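Local atomic coordinates of probable endonuclease 4 (Thermotoga maritima, PDB entry 4HNO), a protein that probably cleaves DNA at apurinic or apyrimidinic sites during base excision repair, leaving a 3'-hydroxyl and a 5'-terminal sugar phosphate. Residues Q162-R167 and E206-L211; V176-D181 and E212-I217. All blocks are in the same frame, centred on the assembly; numbering follows the deposited sequence. Where two conformers were deposited one is given.

Contact 1: residues Q162-R167 and E206-L211; sequences QLKKIR and ESLFGL
F209, the first residue past helix 195-208, pushes its ring edge against the backbone of helix 160-169. K164 N lies near the ring plane, 3.5 Å from CE2, while CZ reaches L163 CB at 4.0 Å. A chi1 of -43° sets CG of F209 beside the backbone N and opposite the carbonyl carbon; L208 CB covers one face above the ring centre. K164 passes over L208 nearly at right angles, with K164 CG 3.9 Å from L208 CD2. K164 starts with CG anti to the backbone N (chi1 175°), then bends at chi2 and chi3; this carries NZ away to a salt bridge with E161 while the methylene part stays on the leucine. R167 runs extended past the phenyl group, its NE and NH2 hydrogen-bonded to V176 O and R173 O. NH1 works through water: one molecule, in the guanidinium plane, links it to L208 O at 2.9 Å from each, and a second takes a weak bond from NH1 and donates to F209 O. With no direct hydrogen bond, outer TIM-barrel helix 160-169 packs largely by apolar contact against the end of helix 195-208 and the residue after it, and water extends NH1's reach to two carbonyls there.

Contact 2: residues V176-D181 and E212-I217; sequences VAITYD and ERLKMI. With MN (manganese (II) ion), chain E.
I178 pairs with K215 and Y180 with M216 where strands 176-181 and 214-217 run as parallel neighbours in the TIM barrel, their axes 26° apart. The ladder's first bond, I178 N to R213 O, uses the residue just before strand 214-217; K215 N then donates to I178 O (2.9 Å, N-H...O 167°) and Y180 N to M216 O at 3.0 Å. On one face of the sheet L214 CD1 packs on Y180 CB at 3.9 Å. On the other, T179 and M216 run alongside each other; M216 bends at chi3 (48°), which brings CE to 3.5 Å from T179 OG1, a hydroxyl hydrogen-bonded to N110. M216 N, by contrast, is buried without a partner.

At the start of the strands R213 folds back at chi2 and chi3. One guanidinium face lies over A177 CB, and NH1 donates to V176 O from above the carbonyl plane, a bent bond. E212 fixes the guanidinium side-on through NE and NH2, the latter at 2.9 Å on the syn lone pair of OE2. K215 NZ meets that same oxygen from above the carboxylate plane, completing a salt-bridge network.

At the other end D181 leads into helix 182-187, its OD2 capping H184 N. E147, H218 and E263 complete the protein ligands of the manganese; D181 OD1 binds it at 2.0 Å, and a water sits 1.9 Å from the metal.

Contacts 1 and 2 are two layers of one TIM barrel, their centres 10 Å apart: contact 1 joins outer helices, contact 2 the strands inside them. The segments alternate along the chain, helix 160-169 leading to strand 176-181 and helix 195-208 to strand 214-222, so two successive helix-strand units lie side by side. Between the layers, I178 CD1 packs 3.5 Å from F209 CE2 and also touches L163, while R167 NH2 packs 3.5 Å from R213 CD. The helical layer thus backs the strands directly, and strand 176-181 runs from this packing to the metal centre, where its last residue, D181, is a ligand.

Contact 1: residues Q162-R167 and E206-L211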
loop_
_atom_site.group_PDB
_atom_site.type_symbol
_atom_site.label_atom_id
_atom_site.label_comp_id
_atom_site.label_asym_id
_atom_site.label_seq_id
_atom_site.Cartn_x
_atom_site.Cartn_y
_atom_site.Cartn_z
ATOM N N GLN A 162 -5.704 12.923 -7.965
ATOM C CA GLN A 162 -5.450 12.083 -9.126
ATOM C C GLN A 162 -6.005 10.668 -8.913
ATOM O O GLN A 162 -6.521 10.045 -9.840
ATOM C CB GLN A 162 -3.952 12.052 -9.421
ATOM C CG GLN A 162 -3.418 13.396 -9.866
ATOM C CD GLN A 162 -1.953 13.561 -9.590
ATOM O OE1 GLN A 162 -1.292 12.671 -9.073
ATOM N NE2 GLN A 162 -1.452 14.759 -9.836
ATOM N N LEU A 163 -5.881 10.158 -7.686
ATOM C CA LEU A 163 -6.452 8.850 -7.364
ATOM C C LEU A 163 -7.970 8.897 -7.482
ATOM O O LEU A 163 -8.591 7.942 -7.940
ATOM C CB LEU A 163 -6.048 8.384 -5.963
ATOM C CG LEU A 163 -4.565 8.380 -5.658
ATOM C CD1 LEU A 163 -4.336 7.771 -4.287
ATOM C CD2 LEU A 163 -3.760 7.627 -6.700
ATOM N N LYS A 164 -8.574 10.004 -7.042
ATOM C CA LYS A 164 -10.011 10.180 -7.159
ATOM C C LYS A 164 -10.437 10.222 -8.625
ATOM O O LYS A 164 -11.451 9.631 -9.003
ATOM C CB LYS A 164 -10.431 11.470 -6.427
ATOM C CG LYS A 164 -11.882 11.845 -6.566
ATOM C CD LYS A 164 -12.255 12.648 -7.807
ATOM C CE LYS A 164 -11.488 13.914 -7.957
ATOM N NZ LYS A 164 -12.179 14.821 -8.925
ATOM N N LYS A 165 -9.676 10.905 -9.468
ATOM C CA LYS A 165 -10.035 10.984 -10.877
ATOM C C LYS A 165 -10.069 9.584 -11.488
ATOM O O LYS A 165 -10.958 9.272 -12.274
ATOM C CB LYS A 165 -9.079 11.888 -11.639
ATOM C CG LYS A 165 -9.291 13.370 -11.404
ATOM C CD LYS A 165 -8.316 14.207 -12.231
ATOM C CE LYS A 165 -8.700 15.654 -12.300
ATOM N NZ LYS A 165 -8.419 16.379 -11.038
ATOM N N ILE A 166 -9.084 8.763 -11.151
ATOM C CA ILE A 166 -9.055 7.385 -11.622
ATOM C C ILE A 166 -10.252 6.617 -11.080
ATOM O O ILE A 166 -11.023 6.016 -11.837
ATOM C CB ILE A 166 -7.737 6.689 -11.189
ATOM C CG1 ILE A 166 -6.531 7.330 -11.845
ATOM C CG2 ILE A 166 -7.805 5.193 -11.512
ATOM C CD1 ILE A 166 -5.220 7.017 -11.136
ATOM N N ARG A 167 -10.393 6.604 -9.761
ATOM C CA ARG A 167 -11.391 5.767 -9.144
ATOM C C ARG A 167 -12.784 6.096 -9.666
ATOM O O ARG A 167 -13.597 5.202 -9.934
ATOM C CB ARG A 167 -11.346 5.926 -7.626
ATOM C CG ARG A 167 -12.450 5.150 -6.942
ATOM C CD ARG A 167 -12.280 5.069 -5.424
ATOM N NE ARG A 167 -13.327 4.233 -4.922
ATOM C CZ ARG A 167 -14.542 4.633 -4.631
ATOM N NH1 ARG A 167 -14.832 5.913 -4.598
ATOM N NH2 ARG A 167 -15.451 3.722 -4.320
ATOM N N GLU A 206 -11.908 12.148 3.139
ATOM C CA GLU A 206 -13.340 12.057 3.299
ATOM C C GLU A 206 -14.074 12.636 2.092
ATOM O O GLU A 206 -15.076 12.070 1.640
ATOM C CB GLU A 206 -13.764 12.752 4.592
ATOM C CG GLU A 206 -15.260 12.849 4.753
ATOM C CD GLU A 206 -15.989 11.540 4.946
ATOM O OE1 GLU A 206 -15.378 10.454 5.072
ATOM O OE2 GLU A 206 -17.230 11.626 4.975
ATOM N N SER A 207 -13.597 13.772 1.586
ATOM C CA SER A 207 -14.233 14.410 0.448
ATOM C C SER A 207 -14.072 13.635 -0.858
ATOM O O SER A 207 -15.002 13.502 -1.648
ATOM C CB SER A 207 -13.663 15.815 0.258
ATOM O OG SER A 207 -14.171 16.379 -0.935
ATOM N N LEU A 208 -12.861 13.148 -1.092
ATOM C CA LEU A 208 -12.541 12.533 -2.372
ATOM C C LEU A 208 -13.020 11.089 -2.468
ATOM O O LEU A 208 -13.383 10.637 -3.550
ATOM C CB LEU A 208 -11.031 12.573 -2.609
ATOM C CG LEU A 208 -10.389 13.939 -2.796
ATOM C CD1 LEU A 208 -8.901 13.778 -2.907
ATOM C CD2 LEU A 208 -10.917 14.651 -4.018
ATOM N N PHE A 209 -12.973 10.361 -1.355
ATOM C CA PHE A 209 -13.234 8.913 -1.365
ATOM C C PHE A 209 -14.265 8.467 -0.345
ATOM O O PHE A 209 -14.934 7.451 -0.546
ATOM C CB PHE A 209 -11.953 8.120 -1.065
ATOM C CG PHE A 209 -10.735 8.626 -1.779
ATOM C CD1 PHE A 209 -9.739 9.289 -1.075
ATOM C CD2 PHE A 209 -10.570 8.444 -3.139
ATOM C CE1 PHE A 209 -8.615 9.771 -1.710
ATOM C CE2 PHE A 209 -9.431 8.952 -3.777
ATOM C CZ PHE A 209 -8.465 9.605 -3.054
ATOM N N GLY A 210 -14.334 9.178 0.773
ATOM C CA GLY A 210 -14.974 8.679 1.974
ATOM C C GLY A 210 -13.941 7.898 2.769
ATOM O O GLY A 210 -13.174 7.096 2.221
ATOM N N LEU A 211 -13.941 8.081 4.086
ATOM C CA LEU A 211 -12.939 7.434 4.916
ATOM C C LEU A 211 -12.989 5.903 4.876
ATOM O O LEU A 211 -11.975 5.248 5.093
ATOM C CB LEU A 211 -13.038 7.919 6.369
ATOM C CG LEU A 211 -12.232 9.183 6.645
ATOM C CD1 LEU A 211 -12.576 9.729 8.006
ATOM C CD2 LEU A 211 -10.737 8.900 6.553
HETATM O O HOH W 1 -13.282 8.302 -5.227
HETATM O O HOH W 2 -16.489 7.112 -2.693
#

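Contact 2: residues V176-D181 and E212-I217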
loop_
_atom_site.group_PDB
_atom_site.type_symbol
_atom_site.label_atom_id
_atom_site.label_comp_id
_atom_site.label_asym_id
_atom_site.label_seq_id
_atom_site.Cartn_x
_atom_site.Cartn_y
_atom_site.Cartn_z
ATOM N N VAL A 176 -12.303 -0.534 -5.942
ATOM C CA VAL A 176 -11.129 0.334 -5.912
ATOM C C VAL A 176 -11.172 1.084 -4.585
ATOM O O VAL A 176 -12.170 1.745 -4.255
ATOM C CB VAL A 176 -11.121 1.319 -7.076
ATOM C CG1 VAL A 176 -9.889 2.220 -7.013
ATOM C CG2 VAL A 176 -11.161 0.583 -8.400
ATOM N N ALA A 177 -10.081 1.021 -3.840
ATOM C CA ALA A 177 -9.967 1.770 -2.596
ATOM C C ALA A 177 -8.551 2.353 -2.530
ATOM O O ALA A 177 -7.887 2.421 -3.568
ATOM C CB ALA A 177 -10.394 0.929 -1.395
ATOM N N ILE A 178 -8.120 2.819 -1.366
ATOM C CA ILE A 178 -6.962 3.681 -1.265
ATOM C C ILE A 178 -6.003 3.198 -0.184
ATOM O O ILE A 178 -6.406 2.762 0.899
ATOM C CB ILE A 178 -7.447 5.131 -0.953
ATOM C CG1 ILE A 178 -8.431 5.650 -2.009
ATOM C CG2 ILE A 178 -6.293 6.097 -0.725
ATOM C CD1 ILE A 178 -7.839 5.817 -3.371
ATOM N N THR A 179 -4.714 3.361 -0.481
ATOM C CA THR A 179 -3.620 3.243 0.481
ATOM C C THR A 179 -2.921 4.592 0.570
ATOM O O THR A 179 -2.596 5.182 -0.458
ATOM C CB THR A 179 -2.615 2.203 0.023
ATOM O OG1 THR A 179 -3.273 0.936 0.035
ATOM C CG2 THR A 179 -1.366 2.161 0.900
ATOM N N TYR A 180 -2.669 5.036 1.798
ATOM C CA TYR A 180 -1.919 6.270 2.000
ATOM C C TYR A 180 -0.519 5.936 2.501
ATOM O O TYR A 180 -0.363 5.328 3.566
ATOM C CB TYR A 180 -2.620 7.191 3.023
ATOM C CG TYR A 180 -1.853 8.475 3.159
ATOM C CD1 TYR A 180 -1.888 9.423 2.148
ATOM C CD2 TYR A 180 -1.041 8.731 4.260
ATOM C CE1 TYR A 180 -1.148 10.579 2.213
ATOM C CE2 TYR A 180 -0.310 9.912 4.348
ATOM C CZ TYR A 180 -0.360 10.819 3.305
ATOM O OH TYR A 180 0.366 11.983 3.337
ATOM N N ASP A 181 0.498 6.318 1.726
ATOM C CA ASP A 181 1.893 6.133 2.094
ATOM C C ASP A 181 2.421 7.463 2.651
ATOM O O ASP A 181 2.404 8.495 1.971
ATOM C CB ASP A 181 2.694 5.671 0.873
ATOM C CG ASP A 181 4.144 5.363 1.180
ATOM O OD1 ASP A 181 4.618 4.251 0.823
ATOM O OD2 ASP A 181 4.824 6.223 1.788
ATOM N N GLU A 212 -14.146 5.318 4.588
ATOM C CA GLU A 212 -14.239 3.868 4.492
ATOM C C GLU A 212 -13.286 3.307 3.425
ATOM O O GLU A 212 -12.893 2.139 3.503
ATOM C CB GLU A 212 -15.684 3.444 4.197
ATOM C CG GLU A 212 -15.885 1.952 4.055
ATOM C CD GLU A 212 -15.550 1.440 2.685
ATOM O OE1 GLU A 212 -15.510 2.254 1.741
ATOM O OE2 GLU A 212 -15.370 0.204 2.530
ATOM N N ARG A 213 -12.926 4.116 2.428
ATOM C CA ARG A 213 -12.043 3.654 1.364
ATOM C C ARG A 213 -10.571 3.641 1.740
ATOM O O ARG A 213 -9.762 3.121 0.959
ATOM C CB ARG A 213 -12.258 4.476 0.092
ATOM C CG ARG A 213 -13.615 4.292 -0.588
ATOM C CD ARG A 213 -13.713 2.996 -1.367
ATOM N NE ARG A 213 -14.020 1.851 -0.549
ATOM C CZ ARG A 213 -14.201 0.627 -1.034
ATOM N NH1 ARG A 213 -13.924 0.353 -2.301
ATOM N NH2 ARG A 213 -14.636 -0.346 -0.224
ATOM N N LEU A 214 -10.190 4.194 2.883
ATOM C CA LEU A 214 -8.804 4.137 3.305
ATOM C C LEU A 214 -8.560 2.793 3.979
ATOM O O LEU A 214 -8.964 2.571 5.123
ATOM C CB LEU A 214 -8.471 5.299 4.253
ATOM C CG LEU A 214 -7.040 5.302 4.772
ATOM C CD1 LEU A 214 -6.027 5.434 3.642
ATOM C CD2 LEU A 214 -6.865 6.414 5.801
ATOM N N LYS A 215 -7.918 1.877 3.257
ATOM C CA LYS A 215 -7.776 0.499 3.718
ATOM C C LYS A 215 -6.430 0.162 4.328
ATOM O O LYS A 215 -6.316 -0.810 5.071
ATOM C CB LYS A 215 -8.048 -0.473 2.566
ATOM C CG LYS A 215 -9.455 -0.406 2.001
ATOM C CD LYS A 215 -10.521 -0.740 3.019
ATOM C CE LYS A 215 -11.886 -0.681 2.382
ATOM N NZ LYS A 215 -12.971 -0.912 3.373
ATOM N N MET A 216 -5.407 0.947 4.018
ATOM C CA MET A 216 -4.057 0.671 4.483
ATOM C C MET A 216 -3.303 1.990 4.541
ATOM O O MET A 216 -3.495 2.853 3.681
ATOM C CB MET A 216 -3.346 -0.301 3.540
ATOM C CG MET A 216 -1.866 -0.525 3.860
ATOM S SD MET A 216 -1.127 -1.987 3.085
ATOM C CE MET A 216 -1.660 -1.835 1.373
ATOM N N ILE A 217 -2.429 2.107 5.530
ATOM C CA ILE A 217 -1.412 3.152 5.577
ATOM C C ILE A 217 -0.065 2.466 5.463
ATOM O O ILE A 217 0.213 1.500 6.175
ATOM C CB ILE A 217 -1.527 3.956 6.877
ATOM C CG1 ILE A 217 -2.803 4.796 6.839
ATOM C CG2 ILE A 217 -0.285 4.838 7.094
ATOM C CD1 ILE A 217 -3.224 5.332 8.185
HETATM MN MN MN E . 4.231 2.458 -0.092
HETATM O O HOH W 3 5.004 1.391 -1.529
#